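Long-range contacts in YlqD protein (Synechococcus sp. WH 8102, PDB 4DCI), which is of unknown function but belongs to the YlqD family and joins a long helical hairpin, predicted to form a coiled coil, to a small beta sheet: residues B[7-12]-B[122-127]; B[12-17]-B[117-122]. One frame throughout, in Å; residues are numbered along the deposited sequence.

Contact 1 (B[7-12]-B[122-127]); sequences GTILTI and EIKVGD
L10 and I123, at the end of the pairing of strands 10-21 and 111-123 in the mixed sheet, form an antiparallel hydrogen-bonded pair in which each backbone N-H meets the other's carbonyl, L10 N to I123 O at 3.0 Å and I123 N to L10 O at 2.8 Å. T11 and E122 follow as a non-hydrogen-bonded pair. On the face that carries L10 and I123 the contact is aliphatic. I123 reaches back over the partner strand: CG1 lies 3.9 Å from L10 CB, and CD1 runs on to I12 CG2 at 3.8 Å, the two isoleucine side chains crossing at about a right angle. This reach follows from a first torsion of 53°, which sets I123 CG1 between its own backbone N and carbonyl carbon while chi2 extends CD1 beyond. L129 of the helix 129-132 touches both isoleucines, and I137 and I144 of the second subunit pack on L10 and I123.

On the other face the extended E122 lies alongside T11, pointing the same way, with OE2 nearest T11 CG2. The methyl CG2 of I9 sits against the same glutamate, 3.5 Å from OE1. T11 OG1 instead bonds S120 OG of the second subunit.

Past the paired residues, the 122-127 segment folds into a type II turn from K124 to D127. D127 OD2 takes the backbone N-H of K124 from above the carboxylate plane, and OD1 receives K124 NZ on its syn lone pair, a salt bridge of 3.2 Å. One water, held by T8 O and V125 N, spans the diverging backbones. The chemistry thus divides by place: an aliphatic face buried against helix 129-132 and the second subunit, and a polar, partly exposed end where one carboxylate holds K124 twice and the turn's backbone also bonds the second subunit.

Contact 2 (B[12-17]-B[117-122]); sequences IKRPIT and LESSCE
The guanidinium of R14 lies flat against C121, whose CB sits 3.5 Å above the centre of one face; S119 OG approaches the edge in the plane of the group. NE points straight at that hydroxyl, but at 3.5 Å the bond is weak, and S119 OG has a stronger partner in T11 O of the third subunit. S120 O stands obliquely to the group, 3.6 Å from R14 NH2. With chi1 at 75°, R14 CG rises over its own backbone, and the chain, extended as far as NE, crosses the partner strand between S119 and C121, which brings CZ against C121 CB. NH1 bonds K132 O, which ties the sheet to the end of helix 129-132. A leucine in place of R14 would probably leave K132 O without this donor and C121 CB without the flat group it rests on.

The two strands are neighbours in the mixed sheet, antiparallel in sense but strongly twisted, with local axes at 133°. I12, R14 and I16 pair with C121, S119 and L117 through hydrogen bonds, while K13-S120 and P15-E118 are the non-hydrogen-bonded pairs between them. S119 and S120 also pair with an antiparallel strand of the third subunit, which carries the sheet across the interface.

On the face of K13 and E118 the extended side chains cross at about a right angle. K13 CE lies 3.7 Å from E118 CD, but K13 NZ stays 4.1 Å from E118 OE1, too far for a salt bridge; the E118 carboxylate of the second subunit is another distant, weak partner of this amine. A sulfate ion, probably from the crystallisation liquor, is bound near E118. Back beside R14, I12 CG1 leans on C121 SG at 4.1 Å.

Contacts 1 and 2 are successive portions of one antiparallel pairing between strand 10-21 and strand 111-123, their centres about 14 Å apart. They share I12 and E122, and T11 CB meets C121 O where they adjoin. Along the chain, contact 2 is nested inside the loop closed by contact 1, and that loop contains the long helices 24-60 and 69-104. The centre of contact 1 lies about 33 Å from that of the chain, at the far end of the strand pair, and that of contact 2 about 20 Å. Both touch the second subunit and contact 2 also pairs with the third, consistent with this arm helping to hold the four-chain assembly together.

Contact 1 (B[7-12]-B[122-127])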
ATOM      1  N   GLY B   7      27.763 -22.973 -10.804  1.00 65.42           N
ATOM      2  CA  GLY B   7      26.732 -23.991 -10.978  1.00 63.27           C
ATOM      3  C   GLY B   7      25.430 -23.572 -10.327  1.00 58.37           C
ATOM      4  O   GLY B   7      24.363 -24.110 -10.646  1.00 57.32           O
ATOM      5  N   THR B   8      25.535 -22.597  -9.423  1.00 61.32           N
ATOM      6  CA  THR B   8      24.410 -22.082  -8.650  1.00 60.87           C
ATOM      7  C   THR B   8      23.330 -21.506  -9.559  1.00 60.93           C
ATOM      8  O   THR B   8      23.592 -20.595 -10.345  1.00 64.65           O
ATOM      9  CB  THR B   8      24.887 -21.016  -7.648  1.00 61.12           C
ATOM     10  OG1 THR B   8      26.005 -21.533  -6.919  1.00 60.19           O
ATOM     11  CG2 THR B   8      23.766 -20.635  -6.672  1.00 60.84           C
ATOM     12  N   ILE B   9      22.123 -22.058  -9.444  1.00 61.19           N
ATOM     13  CA  ILE B   9      20.967 -21.601 -10.212  1.00 55.87           C
ATOM     14  C   ILE B   9      19.953 -20.924  -9.283  1.00 49.43           C
ATOM     15  O   ILE B   9      19.411 -21.545  -8.366  1.00 51.74           O
ATOM     16  CB  ILE B   9      20.323 -22.768 -11.005  1.00 57.49           C
ATOM     17  CG1 ILE B   9      21.272 -23.236 -12.113  1.00 54.43           C
ATOM     18  CG2 ILE B   9      18.979 -22.360 -11.603  1.00 57.52           C
ATOM     19  CD1 ILE B   9      20.888 -24.550 -12.753  1.00 61.22           C
ATOM     20  N   LEU B  10      19.713 -19.642  -9.521  1.00 48.29           N
ATOM     21  CA  LEU B  10      18.757 -18.882  -8.726  1.00 49.08           C
ATOM     22  C   LEU B  10      17.449 -18.733  -9.484  1.00 48.88           C
ATOM     23  O   LEU B  10      17.444 -18.658 -10.716  1.00 46.84           O
ATOM     24  CB  LEU B  10      19.328 -17.506  -8.376  1.00 47.13           C
ATOM     25  CG  LEU B  10      20.591 -17.493  -7.502  1.00 46.57           C
ATOM     26  CD1 LEU B  10      21.233 -16.114  -7.483  1.00 44.29           C
ATOM     27  CD2 LEU B  10      20.288 -17.966  -6.087  1.00 49.17           C
ATOM     28  N   THR B  11      16.345 -18.698  -8.746  1.00 47.96           N
ATOM     29  CA  THR B  11      15.039 -18.473  -9.348  1.00 48.49           C
ATOM     30  C   THR B  11      14.547 -17.103  -8.921  1.00 49.70           C
ATOM     31  O   THR B  11      14.388 -16.839  -7.730  1.00 52.92           O
ATOM     32  CB  THR B  11      14.013 -19.537  -8.922  1.00 52.78           C
ATOM     33  OG1 THR B  11      13.785 -19.423  -7.516  1.00 54.71           O
ATOM     34  CG2 THR B  11      14.519 -20.951  -9.228  1.00 53.71           C
ATOM     35  N   ILE B  12      14.334 -16.224  -9.894  1.00 45.47           N
ATOM     36  CA  ILE B  12      13.868 -14.869  -9.625  1.00 45.11           C
ATOM     37  C   ILE B  12      12.465 -14.713 -10.167  1.00 45.53           C
ATOM     38  O   ILE B  12      11.963 -15.599 -10.845  1.00 44.48           O
ATOM     39  CB  ILE B  12      14.761 -13.793 -10.281  1.00 43.62           C
ATOM     40  CG1 ILE B  12      14.811 -13.989 -11.802  1.00 43.84           C
ATOM     41  CG2 ILE B  12      16.148 -13.800  -9.660  1.00 42.97           C
ATOM     42  CD1 ILE B  12      15.368 -12.808 -12.565  1.00 45.45           C
ATOM     43  N   GLU B 122      14.821 -19.073 -14.050  1.00 46.97           N
ATOM     44  CA  GLU B 122      16.116 -19.381 -13.480  1.00 46.72           C
ATOM     45  C   GLU B 122      17.209 -18.580 -14.162  1.00 44.02           C
ATOM     46  O   GLU B 122      17.169 -18.346 -15.363  1.00 44.46           O
ATOM     47  CB  GLU B 122      16.399 -20.869 -13.604  1.00 50.33           C
ATOM     48  CG  GLU B 122      15.139 -21.714 -13.558  1.00 55.96           C
ATOM     49  CD  GLU B 122      15.369 -23.081 -12.964  1.00 64.00           C
ATOM     50  OE1 GLU B 122      16.341 -23.754 -13.374  1.00 68.12           O
ATOM     51  OE2 GLU B 122      14.565 -23.474 -12.085  1.00 71.17           O
ATOM     52  N   ILE B 123      18.175 -18.145 -13.368  1.00 44.51           N
ATOM     53  CA  ILE B 123      19.301 -17.382 -13.862  1.00 42.82           C
ATOM     54  C   ILE B 123      20.583 -17.972 -13.310  1.00 45.70           C
ATOM     55  O   ILE B 123      20.609 -18.477 -12.188  1.00 48.44           O
ATOM     56  CB  ILE B 123      19.220 -15.918 -13.427  1.00 40.68           C
ATOM     57  CG1 ILE B 123      19.027 -15.828 -11.901  1.00 41.62           C
ATOM     58  CG2 ILE B 123      18.098 -15.230 -14.176  1.00 38.85           C
ATOM     59  CD1 ILE B 123      19.494 -14.532 -11.262  1.00 41.21           C
ATOM     60  N   LYS B 124      21.644 -17.905 -14.105  1.00 45.60           N
ATOM     61  CA  LYS B 124      22.958 -18.370 -13.682  1.00 47.40           C
ATOM     62  C   LYS B 124      23.998 -17.440 -14.260  1.00 44.16           C
ATOM     63  O   LYS B 124      23.699 -16.667 -15.158  1.00 43.24           O
ATOM     64  CB  LYS B 124      23.198 -19.813 -14.132  1.00 48.08           C
ATOM     65  CG  LYS B 124      23.067 -20.043 -15.630  1.00 48.85           C
ATOM     66  CD  LYS B 124      22.712 -21.490 -15.950  1.00 53.75           C
ATOM     67  CE  LYS B 124      22.478 -21.676 -17.446  1.00 58.90           C
ATOM     68  NZ  LYS B 124      21.352 -20.857 -17.978  1.00 59.06           N
ATOM     69  N   VAL B 125      25.212 -17.510 -13.731  1.00 43.80           N
ATOM     70  CA  VAL B 125      26.314 -16.691 -14.200  1.00 43.72           C
ATOM     71  C   VAL B 125      26.397 -16.769 -15.711  1.00 44.93           C
ATOM     72  O   VAL B 125      26.316 -17.849 -16.281  1.00 50.20           O
ATOM     73  CB  VAL B 125      27.644 -17.159 -13.596  1.00 44.94           C
ATOM     74  CG1 VAL B 125      28.812 -16.449 -14.253  1.00 45.75           C
ATOM     75  CG2 VAL B 125      27.655 -16.903 -12.101  1.00 46.89           C
ATOM     76  N   GLY B 126      26.533 -15.624 -16.362  1.00 41.48           N
ATOM     77  CA  GLY B 126      26.617 -15.605 -17.809  1.00 43.05           C
ATOM     78  C   GLY B 126      25.306 -15.228 -18.460  1.00 45.56           C
ATOM     79  O   GLY B 126      25.300 -14.645 -19.550  1.00 47.87           O
ATOM     80  N   ASP B 127      24.199 -15.561 -17.796  1.00 45.03           N
ATOM     81  CA  ASP B 127      22.867 -15.167 -18.252  1.00 46.37           C
ATOM     82  C   ASP B 127      22.738 -13.662 -18.411  1.00 46.96           C
ATOM     83  O   ASP B 127      23.427 -12.879 -17.730  1.00 46.26           O
ATOM     84  CB  ASP B 127      21.781 -15.646 -17.282  1.00 48.12           C
ATOM     85  CG  ASP B 127      21.406 -17.108 -17.478  1.00 53.22           C
ATOM     86  OD1 ASP B 127      21.764 -17.696 -18.525  1.00 60.38           O
ATOM     87  OD2 ASP B 127      20.739 -17.670 -16.578  1.00 53.55           O
TER
HETATM   88  O   HOH W   1      25.580 -19.333 -11.877  1.00 41.13           O

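Contact 2 (B[12-17]-B[117-122])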
ATOM      1  N   ILE B  12      14.334 -16.224  -9.894  1.00 45.47           N
ATOM      2  CA  ILE B  12      13.868 -14.869  -9.625  1.00 45.11           C
ATOM      3  C   ILE B  12      12.465 -14.713 -10.167  1.00 45.53           C
ATOM      4  O   ILE B  12      11.963 -15.599 -10.845  1.00 44.48           O
ATOM      5  CB  ILE B  12      14.761 -13.793 -10.281  1.00 43.62           C
ATOM      6  CG1 ILE B  12      14.811 -13.989 -11.802  1.00 43.84           C
ATOM      7  CG2 ILE B  12      16.148 -13.800  -9.660  1.00 42.97           C
ATOM      8  CD1 ILE B  12      15.368 -12.808 -12.565  1.00 45.45           C
ATOM      9  N   LYS B  13      11.857 -13.566  -9.882  1.00 43.62           N
ATOM     10  CA  LYS B  13      10.545 -13.219 -10.376  1.00 40.97           C
ATOM     11  C   LYS B  13      10.661 -12.237 -11.551  1.00 42.18           C
ATOM     12  O   LYS B  13      11.435 -11.289 -11.493  1.00 42.79           O
ATOM     13  CB  LYS B  13       9.754 -12.623  -9.227  1.00 42.32           C
ATOM     14  CG  LYS B  13       8.543 -11.820  -9.650  1.00 48.13           C
ATOM     15  CD  LYS B  13       8.076 -10.941  -8.507  1.00 52.68           C
ATOM     16  CE  LYS B  13       7.122  -9.869  -8.984  1.00 55.58           C
ATOM     17  NZ  LYS B  13       6.761  -9.029  -7.812  1.00 71.20           N
ATOM     18  N   ARG B  14       9.888 -12.461 -12.611  1.00 41.63           N
ATOM     19  CA  ARG B  14       9.964 -11.633 -13.824  1.00 44.40           C
ATOM     20  C   ARG B  14       8.591 -11.484 -14.476  1.00 45.59           C
ATOM     21  O   ARG B  14       7.774 -12.399 -14.425  1.00 46.23           O
ATOM     22  CB  ARG B  14      10.869 -12.296 -14.861  1.00 45.06           C
ATOM     23  CG  ARG B  14      10.141 -13.465 -15.502  1.00 47.29           C
ATOM     24  CD  ARG B  14      10.716 -13.929 -16.804  1.00 47.75           C
ATOM     25  NE  ARG B  14      10.236 -15.277 -17.048  1.00 50.37           N
ATOM     26  CZ  ARG B  14      10.725 -16.090 -17.970  1.00 54.02           C
ATOM     27  NH1 ARG B  14      11.722 -15.699 -18.755  1.00 54.62           N
ATOM     28  NH2 ARG B  14      10.215 -17.302 -18.099  1.00 57.44           N
ATOM     29  N   PRO B  15       8.357 -10.355 -15.158  1.00 46.61           N
ATOM     30  CA  PRO B  15       7.081 -10.180 -15.831  1.00 45.70           C
ATOM     31  C   PRO B  15       7.035 -10.927 -17.172  1.00 44.93           C
ATOM     32  O   PRO B  15       8.075 -11.140 -17.799  1.00 49.05           O
ATOM     33  CB  PRO B  15       7.057  -8.679 -16.070  1.00 45.12           C
ATOM     34  CG  PRO B  15       8.493  -8.333 -16.326  1.00 43.89           C
ATOM     35  CD  PRO B  15       9.305  -9.274 -15.492  1.00 45.74           C
ATOM     36  N   ILE B  16       5.841 -11.326 -17.594  1.00 44.94           N
ATOM     37  CA  ILE B  16       5.623 -11.873 -18.932  1.00 47.72           C
ATOM     38  C   ILE B  16       4.683 -10.930 -19.674  1.00 48.64           C
ATOM     39  O   ILE B  16       3.704 -10.442 -19.107  1.00 46.81           O
ATOM     40  CB  ILE B  16       5.024 -13.301 -18.894  1.00 50.74           C
ATOM     41  CG1 ILE B  16       6.008 -14.298 -18.284  1.00 56.82           C
ATOM     42  CG2 ILE B  16       4.642 -13.798 -20.279  1.00 50.19           C
ATOM     43  CD1 ILE B  16       7.416 -14.233 -18.843  1.00 62.02           C
ATOM     44  N   THR B  17       4.988 -10.661 -20.936  1.00 50.38           N
ATOM     45  CA  THR B  17       4.139  -9.799 -21.736  1.00 48.23           C
ATOM     46  C   THR B  17       3.125 -10.637 -22.494  1.00 46.89           C
ATOM     47  O   THR B  17       3.469 -11.649 -23.097  1.00 50.80           O
ATOM     48  CB  THR B  17       4.978  -8.951 -22.703  1.00 49.84           C
ATOM     49  OG1 THR B  17       5.833  -8.090 -21.942  1.00 51.25           O
ATOM     50  CG2 THR B  17       4.087  -8.111 -23.612  1.00 52.70           C
ATOM     51  N   LEU B 117       1.904 -10.507 -17.040  1.00 46.49           N
ATOM     52  CA  LEU B 117       1.634 -11.505 -16.010  1.00 44.40           C
ATOM     53  C   LEU B 117       2.871 -11.756 -15.179  1.00 43.16           C
ATOM     54  O   LEU B 117       3.977 -11.819 -15.722  1.00 42.41           O
ATOM     55  CB  LEU B 117       1.212 -12.812 -16.646  1.00 43.95           C
ATOM     56  CG  LEU B 117      -0.133 -12.774 -17.345  1.00 45.64           C
ATOM     57  CD1 LEU B 117      -0.250 -13.980 -18.255  1.00 45.16           C
ATOM     58  CD2 LEU B 117      -1.254 -12.745 -16.320  1.00 50.33           C
ATOM     59  N   GLU B 118       2.695 -11.913 -13.868  1.00 40.94           N
ATOM     60  CA  GLU B 118       3.832 -12.262 -13.030  1.00 40.70           C
ATOM     61  C   GLU B 118       4.270 -13.678 -13.376  1.00 40.53           C
ATOM     62  O   GLU B 118       3.436 -14.586 -13.504  1.00 38.46           O
ATOM     63  CB  GLU B 118       3.554 -12.149 -11.527  1.00 39.67           C
ATOM     64  CG  GLU B 118       4.830 -12.419 -10.729  1.00 44.95           C
ATOM     65  CD  GLU B 118       4.640 -12.663  -9.240  1.00 48.32           C
ATOM     66  OE1 GLU B 118       3.913 -11.882  -8.596  1.00 54.85           O
ATOM     67  OE2 GLU B 118       5.249 -13.627  -8.705  1.00 53.48           O
ATOM     68  N   SER B 119       5.582 -13.839 -13.540  1.00 40.89           N
ATOM     69  CA  SER B 119       6.203 -15.120 -13.833  1.00 40.40           C
ATOM     70  C   SER B 119       7.468 -15.273 -13.004  1.00 39.70           C
ATOM     71  O   SER B 119       7.801 -14.405 -12.187  1.00 39.52           O
ATOM     72  CB  SER B 119       6.557 -15.204 -15.313  1.00 43.29           C
ATOM     73  OG  SER B 119       7.253 -16.398 -15.603  1.00 49.59           O
ATOM     74  N   SER B 120       8.162 -16.384 -13.221  1.00 39.05           N
ATOM     75  CA  SER B 120       9.417 -16.650 -12.550  1.00 38.41           C
ATOM     76  C   SER B 120      10.313 -17.396 -13.522  1.00 40.24           C
ATOM     77  O   SER B 120       9.835 -17.866 -14.541  1.00 45.52           O
ATOM     78  CB  SER B 120       9.169 -17.475 -11.291  1.00 39.07           C
ATOM     79  OG  SER B 120       8.685 -18.755 -11.634  1.00 41.62           O
ATOM     80  N   CYS B 121      11.601 -17.488 -13.219  1.00 41.19           N
ATOM     81  CA  CYS B 121      12.564 -18.177 -14.083  1.00 44.59           C
ATOM     82  C   CYS B 121      13.937 -18.314 -13.412  1.00 48.15           C
ATOM     83  O   CYS B 121      14.191 -17.730 -12.353  1.00 52.29           O
ATOM     84  CB  CYS B 121      12.731 -17.444 -15.411  1.00 46.67           C
ATOM     85  SG  CYS B 121      13.631 -15.899 -15.218  1.00 54.69           S
ATOM     86  N   GLU B 122      14.821 -19.073 -14.050  1.00 46.97           N
ATOM     87  CA  GLU B 122      16.116 -19.381 -13.480  1.00 46.72           C
ATOM     88  C   GLU B 122      17.209 -18.580 -14.162  1.00 44.02           C
ATOM     89  O   GLU B 122      17.169 -18.346 -15.363  1.00 44.46           O
ATOM     90  CB  GLU B 122      16.399 -20.869 -13.604  1.00 50.33           C
ATOM     91  CG  GLU B 122      15.139 -21.714 -13.558  1.00 55.96           C
ATOM     92  CD  GLU B 122      15.369 -23.081 -12.964  1.00 64.00           C
ATOM     93  OE1 GLU B 122      16.341 -23.754 -13.374  1.00 68.12           O
ATOM     94  OE2 GLU B 122      14.565 -23.474 -12.085  1.00 71.17           O
TER